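Local coordinates for MmoQ Response regulator (Methylococcus capsulatus, PDB 3LJX), which is a response regulator whose full-length form probably makes cyclic di-GMP from two GTP molecules, the piece described here containing its HDOD domain, at residues Pro195-Asp200 / Gly214-Phe219; Arg55-Pro60 / Ile72-Leu77. One frame throughout, in Å; residues are numbered along the deposited sequence.

Contact 1: Pro195-Asp200 / Gly214-Phe219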
loop_
_atom_site.group_PDB
_atom_site.type_symbol
_atom_site.label_atom_id
_atom_site.label_comp_id
_atom_site.label_asym_id
_atom_site.label_seq_id
_atom_site.Cartn_x
_atom_site.Cartn_y
_atom_site.Cartn_z
ATOM N N PRO A 195 -2.580 -10.818 8.163
ATOM C CA PRO A 195 -3.155 -11.120 9.482
ATOM C C PRO A 195 -3.345 -9.854 10.321
ATOM O O PRO A 195 -2.712 -8.826 10.064
ATOM C CB PRO A 195 -2.102 -12.041 10.114
ATOM C CG PRO A 195 -0.801 -11.605 9.493
ATOM C CD PRO A 195 -1.155 -11.183 8.069
ATOM N N GLN A 196 -4.208 -9.925 11.325
ATOM C CA GLN A 196 -4.570 -8.735 12.083
ATOM C C GLN A 196 -3.401 -7.959 12.726
ATOM O O GLN A 196 -3.496 -6.736 12.841
ATOM C CB GLN A 196 -5.652 -9.048 13.123
ATOM C CG GLN A 196 -6.381 -7.809 13.633
ATOM C CD GLN A 196 -7.190 -8.080 14.896
ATOM O OE1 GLN A 196 -8.113 -8.906 14.899
ATOM N NE2 GLN A 196 -6.843 -7.385 15.981
ATOM N N VAL A 197 -2.313 -8.620 13.143
ATOM C CA VAL A 197 -1.214 -7.841 13.757
ATOM C C VAL A 197 -0.711 -6.751 12.838
ATOM O O VAL A 197 -0.385 -5.662 13.297
ATOM C CB VAL A 197 0.050 -8.646 14.189
ATOM C CG1 VAL A 197 -0.093 -9.161 15.599
ATOM C CG2 VAL A 197 0.431 -9.725 13.157
ATOM N N PHE A 198 -0.624 -7.049 11.545
ATOM C CA PHE A 198 -0.169 -6.042 10.587
ATOM C C PHE A 198 -1.149 -4.878 10.481
ATOM O O PHE A 198 -0.735 -3.720 10.488
ATOM C CB PHE A 198 0.128 -6.661 9.220
ATOM C CG PHE A 198 1.407 -7.436 9.182
ATOM C CD1 PHE A 198 1.569 -8.566 9.959
ATOM C CD2 PHE A 198 2.451 -7.041 8.364
ATOM C CE1 PHE A 198 2.758 -9.285 9.930
ATOM C CE2 PHE A 198 3.641 -7.763 8.330
ATOM C CZ PHE A 198 3.792 -8.877 9.113
ATOM N N ILE A 199 -2.444 -5.184 10.404
ATOM C CA ILE A 199 -3.460 -4.135 10.369
ATOM C C ILE A 199 -3.424 -3.304 11.666
ATOM O O ILE A 199 -3.541 -2.066 11.630
ATOM C CB ILE A 199 -4.882 -4.704 10.120
ATOM C CG1 ILE A 199 -5.058 -5.113 8.656
ATOM C CG2 ILE A 199 -5.928 -3.668 10.426
ATOM C CD1 ILE A 199 -4.570 -6.497 8.346
ATOM N N ASP A 200 -3.240 -3.968 12.807
ATOM C CA ASP A 200 -3.155 -3.235 14.069
ATOM C C ASP A 200 -1.921 -2.342 14.096
ATOM O O ASP A 200 -1.969 -1.216 14.593
ATOM C CB ASP A 200 -3.132 -4.177 15.280
ATOM C CG ASP A 200 -4.481 -4.864 15.526
ATOM O OD1 ASP A 200 -5.487 -4.495 14.879
ATOM O OD2 ASP A 200 -4.534 -5.780 16.374
ATOM N N GLY A 214 6.050 -3.675 22.844
ATOM C CA GLY A 214 5.966 -4.883 22.047
ATOM C C GLY A 214 6.274 -4.678 20.578
ATOM O O GLY A 214 6.431 -3.542 20.104
ATOM N N ARG A 215 6.342 -5.792 19.855
ATOM C CA ARG A 215 6.685 -5.786 18.441
ATOM C C ARG A 215 5.667 -4.965 17.661
ATOM O O ARG A 215 6.021 -4.280 16.708
ATOM C CB ARG A 215 6.759 -7.218 17.890
ATOM C CG ARG A 215 7.257 -7.304 16.452
ATOM C CD ARG A 215 7.354 -8.755 15.987
ATOM N NE ARG A 215 8.171 -9.561 16.896
ATOM C CZ ARG A 215 9.363 -10.050 16.590
ATOM N NH1 ARG A 215 9.887 -9.831 15.387
ATOM N NH2 ARG A 215 10.029 -10.760 17.488
ATOM N N THR A 216 4.407 -5.026 18.072
ATOM C CA THR A 216 3.368 -4.275 17.377
ATOM C C THR A 216 3.640 -2.777 17.468
ATOM O O THR A 216 3.507 -2.057 16.475
ATOM C CB THR A 216 1.964 -4.573 17.924
ATOM O OG1 THR A 216 1.744 -5.991 17.930
ATOM C CG2 THR A 216 0.931 -3.930 17.040
ATOM N N GLY A 217 4.040 -2.324 18.657
ATOM C CA GLY A 217 4.374 -0.928 18.884
ATOM C C GLY A 217 5.604 -0.528 18.091
ATOM O O GLY A 217 5.662 0.561 17.512
ATOM N N ARG A 218 6.588 -1.420 18.031
ATOM C CA ARG A 218 7.835 -1.087 17.350
ATOM C C ARG A 218 7.614 -1.009 15.843
ATOM O O ARG A 218 8.102 -0.089 15.169
ATOM C CB ARG A 218 8.937 -2.085 17.688
ATOM C CG ARG A 218 10.313 -1.640 17.235
ATOM C CD ARG A 218 11.344 -2.692 17.566
ATOM N NE ARG A 218 12.124 -2.315 18.731
ATOM C CZ ARG A 218 13.376 -1.880 18.663
ATOM N NH1 ARG A 218 13.981 -1.792 17.483
ATOM N NH2 ARG A 218 14.024 -1.541 19.772
ATOM N N PHE A 219 6.854 -1.957 15.314
ATOM C CA PHE A 219 6.546 -1.936 13.894
ATOM C C PHE A 219 5.700 -0.694 13.586
ATOM O O PHE A 219 5.932 -0.016 12.583
ATOM C CB PHE A 219 5.836 -3.233 13.490
ATOM C CG PHE A 219 5.626 -3.386 12.011
ATOM C CD1 PHE A 219 6.553 -2.907 11.108
ATOM C CD2 PHE A 219 4.504 -4.048 11.526
ATOM C CE1 PHE A 219 6.355 -3.056 9.737
ATOM C CE2 PHE A 219 4.300 -4.205 10.161
ATOM C CZ PHE A 219 5.234 -3.709 9.264
#
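Phe-198 and Phe-219 carry this contact between two helices, and they illustrate how a pair of rings can bridge a wide gap: the axes of the short helical segments 196-200 and 214-219 approach to 9.7 Å. The rings form an offset edge-to-face pair: the edge of Phe-219 is turned toward the face of Phe-198, with the planes at 73° and the centroids 5.6 Å apart. Contact is made at one corner, where CE2 of Phe-219 lies 3.8 Å from CD2 of Phe-198 and 4.1 Å from CE2 of the same ring. The two side chains reach this meeting by different torsions. In Phe-219, CG stands anti to the backbone N (chi1 -173°) on a bond that already points at the other helix. In Phe-198 the CB is not aimed across, and CG sits anti to the carbonyl carbon (chi1 -75°), which swings the ring over to its partner. Leu-138 of helix 132-141 touches both rings.

One turn before Phe-219, Thr-216 points toward the other helix and touches it only lightly. Its CG2 methyl rests 4.3 Å from the carbonyl O of Val-197 and 4.4 Å from CB of Asp-200, while OG1 comes no nearer than 4.3 Å to CG1 of Val-197. No hydrogen bond crosses the interface. One polar link within the first helix is that from NE2 of Gln-196 to OD2 of Asp-200, 2.8 Å long and received on the syn side of the carboxylate, joining side chains one turn apart. Two consecutive helices thus pack through an aromatic pair and a threonine, as part of the all-helical fold that contains the HDOD domain, within whose range the 195-200 segment lies.

Contact 2: Arg55-Pro60 / Ile72-Leu77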
loop_
_atom_site.group_PDB
_atom_site.type_symbol
_atom_site.label_atom_id
_atom_site.label_comp_id
_atom_site.label_asym_id
_atom_site.label_seq_id
_atom_site.Cartn_x
_atom_site.Cartn_y
_atom_site.Cartn_z
ATOM N N ARG A 55 -4.007 -11.242 -3.346
ATOM C CA ARG A 55 -5.345 -11.733 -3.091
ATOM C C ARG A 55 -5.569 -13.092 -3.761
ATOM O O ARG A 55 -6.196 -14.003 -3.193
ATOM C CB ARG A 55 -6.342 -10.720 -3.619
ATOM C CG ARG A 55 -7.764 -11.195 -3.592
ATOM C CD ARG A 55 -8.680 -10.039 -3.892
ATOM N NE ARG A 55 -9.984 -10.508 -4.320
ATOM C CZ ARG A 55 -10.386 -10.528 -5.583
ATOM N NH1 ARG A 55 -9.582 -10.087 -6.548
ATOM N NH2 ARG A 55 -11.597 -10.981 -5.874
ATOM N N PHE A 56 -5.062 -13.215 -4.979
ATOM C CA PHE A 56 -5.155 -14.470 -5.700
ATOM C C PHE A 56 -4.380 -15.531 -4.920
ATOM O O PHE A 56 -4.892 -16.623 -4.664
ATOM C CB PHE A 56 -4.592 -14.303 -7.119
ATOM C CG PHE A 56 -4.423 -15.597 -7.870
ATOM C CD1 PHE A 56 -3.169 -16.176 -8.008
ATOM C CD2 PHE A 56 -5.515 -16.222 -8.460
ATOM C CE1 PHE A 56 -3.004 -17.363 -8.714
ATOM C CE2 PHE A 56 -5.357 -17.417 -9.169
ATOM C CZ PHE A 56 -4.101 -17.986 -9.291
ATOM N N ALA A 57 -3.156 -15.188 -4.521
ATOM C CA ALA A 57 -2.251 -16.153 -3.888
ATOM C C ALA A 57 -2.734 -16.544 -2.511
ATOM O O ALA A 57 -2.378 -17.608 -2.017
ATOM C CB ALA A 57 -0.825 -15.577 -3.786
ATOM N N ASN A 58 -3.520 -15.670 -1.879
ATOM C CA ASN A 58 -4.003 -15.921 -0.516
ATOM C C ASN A 58 -5.445 -16.434 -0.467
ATOM O O ASN A 58 -5.969 -16.742 0.612
ATOM C CB ASN A 58 -3.827 -14.662 0.357
ATOM C CG ASN A 58 -2.350 -14.338 0.612
ATOM O OD1 ASN A 58 -1.506 -15.233 0.579
ATOM N ND2 ASN A 58 -2.038 -13.066 0.854
ATOM N N ALA A 59 -6.082 -16.524 -1.636
ATOM C CA ALA A 59 -7.452 -17.032 -1.740
ATOM C C ALA A 59 -7.571 -18.450 -1.198
ATOM O O ALA A 59 -6.652 -19.250 -1.332
ATOM C CB ALA A 59 -7.946 -16.973 -3.182
ATOM N N PRO A 60 -8.723 -18.765 -0.595
ATOM C CA PRO A 60 -8.957 -20.055 0.071
ATOM C C PRO A 60 -8.739 -21.243 -0.860
ATOM O O PRO A 60 -9.685 -21.669 -1.518
ATOM C CB PRO A 60 -10.442 -19.996 0.457
ATOM C CG PRO A 60 -10.831 -18.548 0.378
ATOM C CD PRO A 60 -9.934 -17.926 -0.647
ATOM N N ILE A 72 7.266 -11.545 -4.910
ATOM C CA ILE A 72 8.224 -12.636 -5.125
ATOM C C ILE A 72 7.787 -13.913 -4.380
ATOM O O ILE A 72 7.919 -15.026 -4.900
ATOM C CB ILE A 72 9.650 -12.236 -4.758
ATOM C CG1 ILE A 72 10.640 -13.305 -5.225
ATOM C CG2 ILE A 72 9.770 -12.000 -3.264
ATOM C CD1 ILE A 72 10.722 -13.442 -6.727
ATOM N N ASP A 73 7.237 -13.758 -3.177
ATOM C CA ASP A 73 6.698 -14.921 -2.467
ATOM C C ASP A 73 5.457 -15.494 -3.150
ATOM O O ASP A 73 5.265 -16.712 -3.177
ATOM C CB ASP A 73 6.408 -14.592 -1.009
ATOM C CG ASP A 73 7.673 -14.322 -0.222
ATOM O OD1 ASP A 73 8.682 -15.032 -0.462
ATOM O OD2 ASP A 73 7.662 -13.393 0.623
ATOM N N ALA A 74 4.616 -14.628 -3.704
ATOM C CA ALA A 74 3.467 -15.128 -4.458
ATOM C C ALA A 74 3.942 -15.982 -5.645
ATOM O O ALA A 74 3.412 -17.075 -5.903
ATOM C CB ALA A 74 2.582 -13.977 -4.930
ATOM N N ILE A 75 4.954 -15.492 -6.354
ATOM C CA ILE A 75 5.499 -16.221 -7.491
ATOM C C ILE A 75 6.000 -17.606 -7.070
ATOM O O ILE A 75 5.630 -18.606 -7.682
ATOM C CB ILE A 75 6.641 -15.453 -8.160
ATOM C CG1 ILE A 75 6.101 -14.235 -8.901
ATOM C CG2 ILE A 75 7.361 -16.348 -9.138
ATOM C CD1 ILE A 75 7.195 -13.426 -9.593
ATOM N N ASP A 76 6.825 -17.665 -6.023
ATOM C CA ASP A 76 7.310 -18.949 -5.500
ATOM C C ASP A 76 6.144 -19.870 -5.171
ATOM O O ASP A 76 6.232 -21.075 -5.348
ATOM C CB ASP A 76 8.149 -18.761 -4.227
ATOM C CG ASP A 76 9.384 -17.901 -4.452
ATOM O OD1 ASP A 76 9.754 -17.676 -5.627
ATOM O OD2 ASP A 76 9.980 -17.445 -3.444
ATOM N N LEU A 77 5.051 -19.298 -4.675
ATOM C CA LEU A 77 3.929 -20.106 -4.222
ATOM C C LEU A 77 3.051 -20.623 -5.369
ATOM O O LEU A 77 2.829 -21.827 -5.472
ATOM C CB LEU A 77 3.082 -19.332 -3.210
ATOM C CG LEU A 77 1.852 -20.075 -2.691
ATOM C CD1 LEU A 77 2.291 -21.268 -1.845
ATOM C CD2 LEU A 77 0.969 -19.137 -1.884
#
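The backbones of the 55-60 and 72-77 segments come closest at Ala-57 and Ala-74, whose CA atoms are 5.8 Å apart, a short separation that two methyl side chains permit. CB of Ala-57 points at the second helix and meets CB of Ala-74 at 3.9 Å, methyl against methyl, although the CB of Ala-74 is not itself aimed across the gap. One turn further along, Leu-77 reaches over from the second helix. Its CG lies anti to the backbone N (chi1 179°), and this carries the CD2 branch to 3.7 Å from the carbonyl O of Ala-57, with CB of the same alanine a more distant 4.4 Å away. The result is a close approach of two helices of the HDOD domain through small side chains. Val-68, from the loop joining the helices, also touches Ala-57.

No hydrogen bond spans the two segments; they meet by apolar side-chain touches and one methyl against a carbonyl O. Polar ties lie around the join: Asn-58, next to Ala-57, uses its OD1 to accept from the backbone N of Val-68 and its ND2 to donate to the carbonyl O of Trp-192. On the second helix, Asp-73 is hydrogen-bonded through OD2 to OG of Ser-70, while its OD1 forms a salt bridge with Lys-133 of helix 132-141.

Followed from the N terminus, the chain makes contact 2 first, where helix 71-78 returns against the later part of helix 47-58 and closes a loop, with 11 residues between the segments. Contact 1 comes much later: helix 214-233 folds back on the start of helix 196-204, with 13 residues between. The two loops are in series, neither nested nor crossed, each pairing helices that are consecutive in the chain. The centres of contact 1 and contact 2 lie about 22 Å apart. The nearest atoms of contact 1 and contact 2 are about 8 Å apart and do not touch. Helix 132-141, between them in sequence, reaches both, so an early helix pair and a late one share a neighbour.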